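Local coordinates for phosphate ABC transporter, phosphate-binding protein (Clostridium perfringens, PDB 4Q8R), which probably binds inorganic phosphate with high affinity as the extracytoplasmic receptor of an ABC-type phosphate transporter, at residues A[65-68]-A[72-75]; A[7-12]-A[45-50]. One frame throughout, in Å; residues are numbered along the deposited sequence.

Contact 1 of 2, residues A[65-68]-A[72-75]. With ZN (zinc ion), chain F.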
ATOM      1  N   GLU A  65      -7.622 -18.863  -2.858  1.00 38.71           N
ATOM      2  CA  GLU A  65      -7.768 -19.235  -4.278  1.00 46.45           C
ATOM      3  C   GLU A  65      -6.698 -18.788  -5.266  1.00 43.61           C
ATOM      4  O   GLU A  65      -6.519 -19.380  -6.365  1.00 43.38           O
ATOM      5  CB  GLU A  65      -8.908 -18.499  -4.783  1.00 41.05           C
ATOM      6  CG  GLU A  65     -10.155 -19.078  -4.527  1.00 41.61           C
ATOM      7  CD  GLU A  65     -11.163 -18.223  -5.185  1.00 52.57           C
ATOM      8  OE1 GLU A  65     -11.892 -18.813  -6.056  1.00 40.24           O
ATOM      9  OE2 GLU A  65     -11.165 -16.990  -4.816  1.00 44.93           O
ATOM     10  N   GLU A  66      -6.063 -17.691  -4.924  1.00 38.72           N
ATOM     11  CA  GLU A  66      -4.967 -17.148  -5.695  1.00 36.52           C
ATOM     12  C   GLU A  66      -3.790 -18.070  -5.460  1.00 35.35           C
ATOM     13  O   GLU A  66      -3.028 -18.367  -6.361  1.00 36.97           O
ATOM     14  CB  GLU A  66      -4.639 -15.687  -5.276  1.00 34.14           C
ATOM     15  CG  GLU A  66      -5.762 -14.709  -5.581  1.00 30.52           C
ATOM     16  CD  GLU A  66      -5.636 -13.322  -4.936  1.00 33.03           C
ATOM     17  OE1 GLU A  66      -6.173 -12.356  -5.516  1.00 30.66           O
ATOM     18  OE2 GLU A  66      -5.003 -13.189  -3.851  1.00 35.34           O
ATOM     19  N   LYS A  67      -3.665 -18.529  -4.222  1.00 38.97           N
ATOM     20  CA  LYS A  67      -2.647 -19.478  -3.857  1.00 44.18           C
ATOM     21  C   LYS A  67      -2.776 -20.781  -4.619  1.00 44.02           C
ATOM     22  O   LYS A  67      -1.744 -21.308  -5.083  1.00 44.99           O
ATOM     23  CB  LYS A  67      -2.674 -19.695  -2.339  1.00 51.50           C
ATOM     24  CG  LYS A  67      -1.500 -20.466  -1.773  1.00 58.57           C
ATOM     25  CD  LYS A  67      -0.232 -19.629  -1.758  1.00 54.97           C
ATOM     26  CE  LYS A  67       0.980 -20.541  -1.707  1.00 61.94           C
ATOM     27  NZ  LYS A  67       2.239 -19.758  -1.673  1.00 57.11           N
ATOM     28  N   GLN A  68      -4.024 -21.261  -4.738  1.00 43.99           N
ATOM     29  CA  GLN A  68      -4.430 -22.465  -5.449  1.00 51.82           C
ATOM     30  C   GLN A  68      -4.100 -22.442  -6.929  1.00 42.03           C
ATOM     31  O   GLN A  68      -3.979 -23.474  -7.547  1.00 51.12           O
ATOM     32  CB  GLN A  68      -5.971 -22.692  -5.277  1.00 53.38           C
ATOM     33  CG  GLN A  68      -6.349 -23.583  -4.121  1.00 65.16           C
ATOM     34  CD  GLN A  68      -5.802 -25.001  -4.304  1.00 81.90           C
ATOM     35  OE1 GLN A  68      -4.697 -25.323  -3.834  1.00 96.28           O
ATOM     36  NE2 GLN A  68      -6.550 -25.843  -5.016  1.00 89.45           N
ATOM     37  N   LYS A  72       3.715 -18.993  -5.798  1.00 36.31           N
ATOM     38  CA  LYS A  72       4.676 -18.874  -4.717  1.00 38.17           C
ATOM     39  C   LYS A  72       4.681 -17.415  -4.275  1.00 31.67           C
ATOM     40  O   LYS A  72       4.431 -16.522  -5.068  1.00 33.44           O
ATOM     41  CB  LYS A  72       6.050 -19.269  -5.240  1.00 39.65           C
ATOM     42  CG  LYS A  72       6.145 -20.736  -5.712  1.00 56.07           C
ATOM     43  CD  LYS A  72       5.650 -21.732  -4.652  1.00 62.71           C
ATOM     44  CE  LYS A  72       5.947 -23.207  -4.997  1.00 77.18           C
ATOM     45  NZ  LYS A  72       7.405 -23.560  -4.926  1.00 81.45           N
ATOM     46  N   GLU A  73       4.974 -17.194  -3.001  1.00 37.81           N
ATOM     47  CA  GLU A  73       5.102 -15.846  -2.503  0.59 35.38           C
ATOM     48  C   GLU A  73       6.431 -15.569  -1.900  1.00 35.65           C
ATOM     49  O   GLU A  73       7.051 -16.421  -1.225  1.00 40.51           O
ATOM     50  CB  GLU A  73       4.045 -15.581  -1.459  0.59 40.25           C
ATOM     51  CG  GLU A  73       2.740 -16.200  -1.829  0.59 40.81           C
ATOM     52  CD  GLU A  73       1.846 -16.211  -0.641  0.59 41.20           C
ATOM     53  OE1 GLU A  73       1.341 -17.288  -0.294  0.59 55.05           O
ATOM     54  OE2 GLU A  73       1.727 -15.149   0.001  0.59 42.48           O
ATOM     55  N   VAL A  74       6.905 -14.367  -2.144  1.00 33.14           N
ATOM     56  CA  VAL A  74       8.166 -13.910  -1.526  1.00 32.97           C
ATOM     57  C   VAL A  74       7.864 -12.545  -0.882  1.00 33.86           C
ATOM     58  O   VAL A  74       7.557 -11.573  -1.591  1.00 32.98           O
ATOM     59  CB  VAL A  74       9.304 -13.753  -2.567  1.00 35.01           C
ATOM     60  CG1 VAL A  74      10.517 -13.133  -1.958  1.00 43.53           C
ATOM     61  CG2 VAL A  74       9.643 -15.086  -3.159  1.00 46.61           C
ATOM     62  N   GLU A  75       8.009 -12.476   0.434  1.00 33.83           N
ATOM     63  CA  GLU A  75       7.885 -11.231   1.117  1.00 33.60           C
ATOM     64  C   GLU A  75       9.155 -10.393   0.812  1.00 36.32           C
ATOM     65  O   GLU A  75      10.291 -10.828   1.120  1.00 35.56           O
ATOM     66  CB  GLU A  75       7.665 -11.497   2.602  1.00 38.05           C
ATOM     67  CG  GLU A  75       7.339 -10.310   3.441  1.00 48.82           C
ATOM     68  CD  GLU A  75       7.043 -10.666   4.928  1.00 56.50           C
ATOM     69  OE1 GLU A  75       6.432 -11.733   5.214  1.00 71.35           O
ATOM     70  OE2 GLU A  75       7.402  -9.867   5.832  1.00 78.98           O
TER
HETATM   71 ZN    ZN F 305       0.575 -15.654   1.787  0.80 35.63          ZN
HETATM   72  O   HOH W   1       5.317 -19.523  -1.398  1.00 55.30           O
HETATM   73  O   HOH W   2       1.596 -14.781   2.917  1.00 57.84           O

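Contact 2 of 2, residues A[7-12]-A[45-50]. With PO4 (phosphate ion), chain B.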
ATOM      1  N   SER A   7       8.448  -9.065 -16.911  1.00 26.91           N
ATOM      2  CA  SER A   7       7.228  -8.319 -16.748  1.00 26.27           C
ATOM      3  C   SER A   7       6.659  -8.436 -15.343  1.00 25.56           C
ATOM      4  O   SER A   7       6.445  -9.523 -14.810  1.00 28.25           O
ATOM      5  CB  SER A   7       6.217  -8.774 -17.789  1.00 33.20           C
ATOM      6  OG  SER A   7       5.921 -10.121 -17.541  1.00 35.56           O
ATOM      7  N   ILE A   8       6.410  -7.282 -14.724  1.00 24.68           N
ATOM      8  CA  ILE A   8       5.888  -7.229 -13.386  1.00 23.54           C
ATOM      9  C   ILE A   8       4.691  -6.289 -13.344  1.00 23.07           C
ATOM     10  O   ILE A   8       4.757  -5.202 -13.894  1.00 25.03           O
ATOM     11  CB  ILE A   8       6.971  -6.685 -12.381  1.00 24.53           C
ATOM     12  CG1 ILE A   8       8.290  -7.463 -12.517  1.00 26.87           C
ATOM     13  CG2 ILE A   8       6.456  -6.662 -10.961  1.00 27.10           C
ATOM     14  CD1 ILE A   8       9.351  -6.987 -11.564  1.00 28.04           C
ATOM     15  N   SER A   9       3.612  -6.701 -12.724  1.00 22.79           N
ATOM     16  CA  SER A   9       2.464  -5.807 -12.555  1.00 21.09           C
ATOM     17  C   SER A   9       1.835  -5.982 -11.217  1.00 20.62           C
ATOM     18  O   SER A   9       1.944  -7.025 -10.563  1.00 20.98           O
ATOM     19  CB  SER A   9       1.440  -6.050 -13.689  1.00 22.02           C
ATOM     20  OG  SER A   9       0.785  -7.276 -13.583  1.00 22.96           O
ATOM     21  N   GLY A  10       1.125  -4.919 -10.778  1.00 19.40           N
ATOM     22  CA  GLY A  10       0.309  -4.982  -9.612  1.00 20.12           C
ATOM     23  C   GLY A  10       0.317  -3.724  -8.764  1.00 20.42           C
ATOM     24  O   GLY A  10       0.208  -2.600  -9.305  1.00 19.97           O
ATOM     25  N   SER A  11       0.469  -3.926  -7.483  1.00 20.10           N
ATOM     26  CA  SER A  11       0.300  -2.925  -6.446  1.00 20.39           C
ATOM     27  C   SER A  11       0.876  -1.545  -6.791  1.00 20.88           C
ATOM     28  O   SER A  11       2.085  -1.436  -7.114  1.00 20.87           O
ATOM     29  CB  SER A  11       0.984  -3.455  -5.189  1.00 20.82           C
ATOM     30  OG  SER A  11       1.143  -2.499  -4.170  1.00 20.35           O
ATOM     31  N   THR A  12       0.074  -0.503  -6.585  1.00 18.50           N
ATOM     32  CA  THR A  12       0.551   0.841  -6.651  1.00 20.99           C
ATOM     33  C   THR A  12       1.439   1.174  -5.437  1.00 19.38           C
ATOM     34  O   THR A  12       2.325   2.035  -5.550  1.00 20.85           O
ATOM     35  CB  THR A  12      -0.574   1.893  -6.815  1.00 18.96           C
ATOM     36  OG1 THR A  12      -1.378   1.964  -5.645  1.00 19.78           O
ATOM     37  CG2 THR A  12      -1.412   1.573  -8.031  1.00 18.70           C
ATOM     38  N   ILE A  45      -1.927  -9.779  -9.228  1.00 21.71           N
ATOM     39  CA  ILE A  45      -2.036 -11.167  -8.789  1.00 23.12           C
ATOM     40  C   ILE A  45      -2.703 -11.987  -9.867  1.00 24.77           C
ATOM     41  O   ILE A  45      -2.219 -13.107 -10.216  1.00 26.95           O
ATOM     42  CB  ILE A  45      -2.775 -11.327  -7.467  1.00 23.39           C
ATOM     43  CG1 ILE A  45      -1.970 -10.718  -6.300  1.00 24.04           C
ATOM     44  CG2 ILE A  45      -3.070 -12.771  -7.172  1.00 24.96           C
ATOM     45  CD1 ILE A  45      -2.785 -10.459  -5.066  1.00 24.22           C
ATOM     46  N   LYS A  46      -3.802 -11.476 -10.401  1.00 23.74           N
ATOM     47  CA  LYS A  46      -4.466 -12.175 -11.500  1.00 24.96           C
ATOM     48  C   LYS A  46      -3.607 -12.299 -12.755  1.00 25.52           C
ATOM     49  O   LYS A  46      -3.613 -13.377 -13.441  1.00 28.32           O
ATOM     50  CB  LYS A  46      -5.732 -11.395 -11.853  1.00 25.54           C
ATOM     51  CG  LYS A  46      -6.510 -12.028 -12.969  1.00 35.14           C
ATOM     52  CD  LYS A  46      -6.996 -13.384 -12.522  1.00 41.33           C
ATOM     53  CE  LYS A  46      -8.284 -13.374 -11.711  1.00 46.86           C
ATOM     54  NZ  LYS A  46      -8.923 -14.538 -12.314  1.00 52.85           N
ATOM     55  N   ASN A  47      -2.825 -11.257 -13.064  1.00 24.04           N
ATOM     56  CA  ASN A  47      -1.891 -11.355 -14.178  1.00 26.86           C
ATOM     57  C   ASN A  47      -0.817 -12.444 -13.949  1.00 26.52           C
ATOM     58  O   ASN A  47      -0.443 -13.199 -14.882  1.00 26.04           O
ATOM     59  CB  ASN A  47      -1.203 -10.037 -14.453  1.00 23.60           C
ATOM     60  CG  ASN A  47      -2.070  -9.065 -15.214  1.00 24.92           C
ATOM     61  OD1 ASN A  47      -3.074  -9.458 -15.840  1.00 29.50           O
ATOM     62  ND2 ASN A  47      -1.670  -7.788 -15.211  1.00 25.94           N
ATOM     63  N   ALA A  48      -0.355 -12.582 -12.718  1.00 25.82           N
ATOM     64  CA  ALA A  48       0.561 -13.677 -12.392  1.00 27.10           C
ATOM     65  C   ALA A  48      -0.117 -15.057 -12.475  1.00 31.65           C
ATOM     66  O   ALA A  48       0.488 -15.985 -13.000  1.00 31.49           O
ATOM     67  CB  ALA A  48       1.207 -13.462 -11.024  1.00 28.12           C
ATOM     68  N   MET A  49      -1.361 -15.186 -12.016  1.00 26.32           N
ATOM     69  CA  MET A  49      -2.096 -16.441 -12.097  1.00 29.74           C
ATOM     70  C   MET A  49      -2.289 -16.823 -13.564  1.00 31.81           C
ATOM     71  O   MET A  49      -2.281 -17.996 -13.923  1.00 38.33           O
ATOM     72  CB  MET A  49      -3.498 -16.294 -11.477  1.00 32.11           C
ATOM     73  CG  MET A  49      -3.515 -16.134  -9.958  1.00 34.92           C
ATOM     74  SD  MET A  49      -5.097 -15.521  -9.373  1.00 33.26           S
ATOM     75  CE  MET A  49      -6.120 -16.981  -9.709  1.00 36.94           C
ATOM     76  N   GLU A  50      -2.482 -15.850 -14.444  1.00 32.63           N
ATOM     77  CA  GLU A  50      -2.813 -16.128 -15.834  1.00 34.43           C
ATOM     78  C   GLU A  50      -1.621 -16.158 -16.729  1.00 33.49           C
ATOM     79  O   GLU A  50      -1.760 -16.507 -17.894  1.00 38.60           O
ATOM     80  CB  GLU A  50      -3.868 -15.095 -16.361  1.00 37.07           C
ATOM     81  CG  GLU A  50      -5.190 -15.189 -15.606  1.00 44.89           C
ATOM     82  CD  GLU A  50      -6.337 -14.341 -16.180  1.00 59.73           C
ATOM     83  OE1 GLU A  50      -6.113 -13.283 -16.821  1.00 66.49           O
ATOM     84  OE2 GLU A  50      -7.504 -14.742 -15.977  1.00 83.70           O
TER
HETATM   85  P   PO4 B 301      -2.429  -1.278  -3.996  1.00 18.74           P
HETATM   86  O1  PO4 B 301      -2.856  -2.715  -4.338  1.00 19.76           O
HETATM   87  O2  PO4 B 301      -2.356  -0.416  -5.237  1.00 18.95           O
HETATM   88  O3  PO4 B 301      -3.315  -0.716  -2.893  1.00 17.99           O
HETATM   89  O4  PO4 B 301      -1.005  -1.370  -3.354  1.00 19.61           O

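Contact 1 of 2, residues A[65-68]-A[72-75]
Lys67, on the short helix 64-68, reaches over to Glu73 at the start of the long strand 71-86 and forms a salt bridge beside a zinc ion. Glu73 was modelled in two conformers, and the pairing described here belongs to one of them. The closer part of the contact is polar: Lys67 NZ lies 3.0 Å from Glu73 OE1 and meets the anti lone pair of that oxygen. Lysine suits the place because its long chain spans the gap between two backbones whose nearest CA atoms, those of Lys67 and Lys72, are 7.4 Å apart. It leaves the helix with CG opposite the backbone N (chi1 -169°), bends once at chi2 (73°) and then runs extended. Its ammonium group also donates to the carbonyl O of Leu71, the first residue of the strand, so one amine bonds to both the strand's backbone and the carboxylate. In this conformer the glutamate faces two cations at once: its OE2 binds zinc at 2.2 Å, while OE1, 2.8 Å from the zinc, faces the lysine. Asp61 also binds the zinc; a water modelled unusually close to the metal is doubtful as a ligand. So placed, the carboxylate would probably be favoured in its ionised form by the two positive centres. Toward solvent the contact loosens. There a water accepts a bond from Glu73 N at 2.8 Å and a weak one from Lys67 NZ, and Lys72 directs its CB away from the helix, its amine making a long, weak ion pair with Glu214. Leu62, in the preceding loop, touches the side chains of both Lys67 and Glu73; strand 205-213 lies antiparallel to 71-86, bonding through Tyr212 and Ala210, and helix 219-229 packs on Val74.

Contact 2 of 2, residues A[7-12]-A[45-50]
Helix 41-50 is the connection of a beta-alpha-beta crossover, and its residue Asn47 is hydrogen-bonded to Ser9 of strand 6-10, which the helix passes over. The amide ND2 donates to Ser9 OG across 3.0 Å, with an N-H...O angle of 171°; the serine oxygen lies within 1° of the amide plane, so the N-H points almost straight at it. Asn47 reaches the strand because CG sits beside its own backbone N (chi1 -78°), which turns the amide toward the strand. A serine is apt here: its small hydroxyl meets the amide and also hydrogen-bonds to Ser53 OG, giving a buried polar atom two partners.

Strand 6-10 runs parallel to both 34-38 and 55-58 and pairs with each, so the crossover from 34-38 to 55-58 has to step over it. This is the parallel-sheet core of a lobe of a periplasmic-binding-protein fold, in which ligand residues gather beyond strand ends. At Gly10 the backbone angles would press a CB against the carbonyl O of Ser9, so glycine fits this last strand residue. Beyond it the chain turns to a phosphate ion. Ser11 OG donates to phosphate O4 at 2.6 Å, and Thr12 sends both its N, at 2.8 Å, and its OG1, at 2.6 Å, to phosphate O2. Short hydroxyl donors and a backbone N-H suit a compact oxyanion, and Ser41, from the first turn of the crossover helix, also bonds to it, as do Ser13, Ser59, Ser129, Thr131 and the backbone N of Gly130.

Contact 2 closes before contact 1 opens along the chain, and their centres lie 12 Å apart within one lobe. They meet where helix 64-68 rests against helix 41-50: Glu66 CD is 3.4 Å from Ile45 CG2, and Glu66 CG is 3.9 Å from Met49 SD. Leu71, just ahead of 72-75, also packs on Ile45, Ala48 and Met49, and both contacts reach the same sheet. Their bound ions are separate, the zinc belonging to contact 1 and the phosphate to contact 2. Only segment 7-12 among the four touches phosphate, whereas the zinc sits at the surface, with no sign that it takes part in phosphate binding.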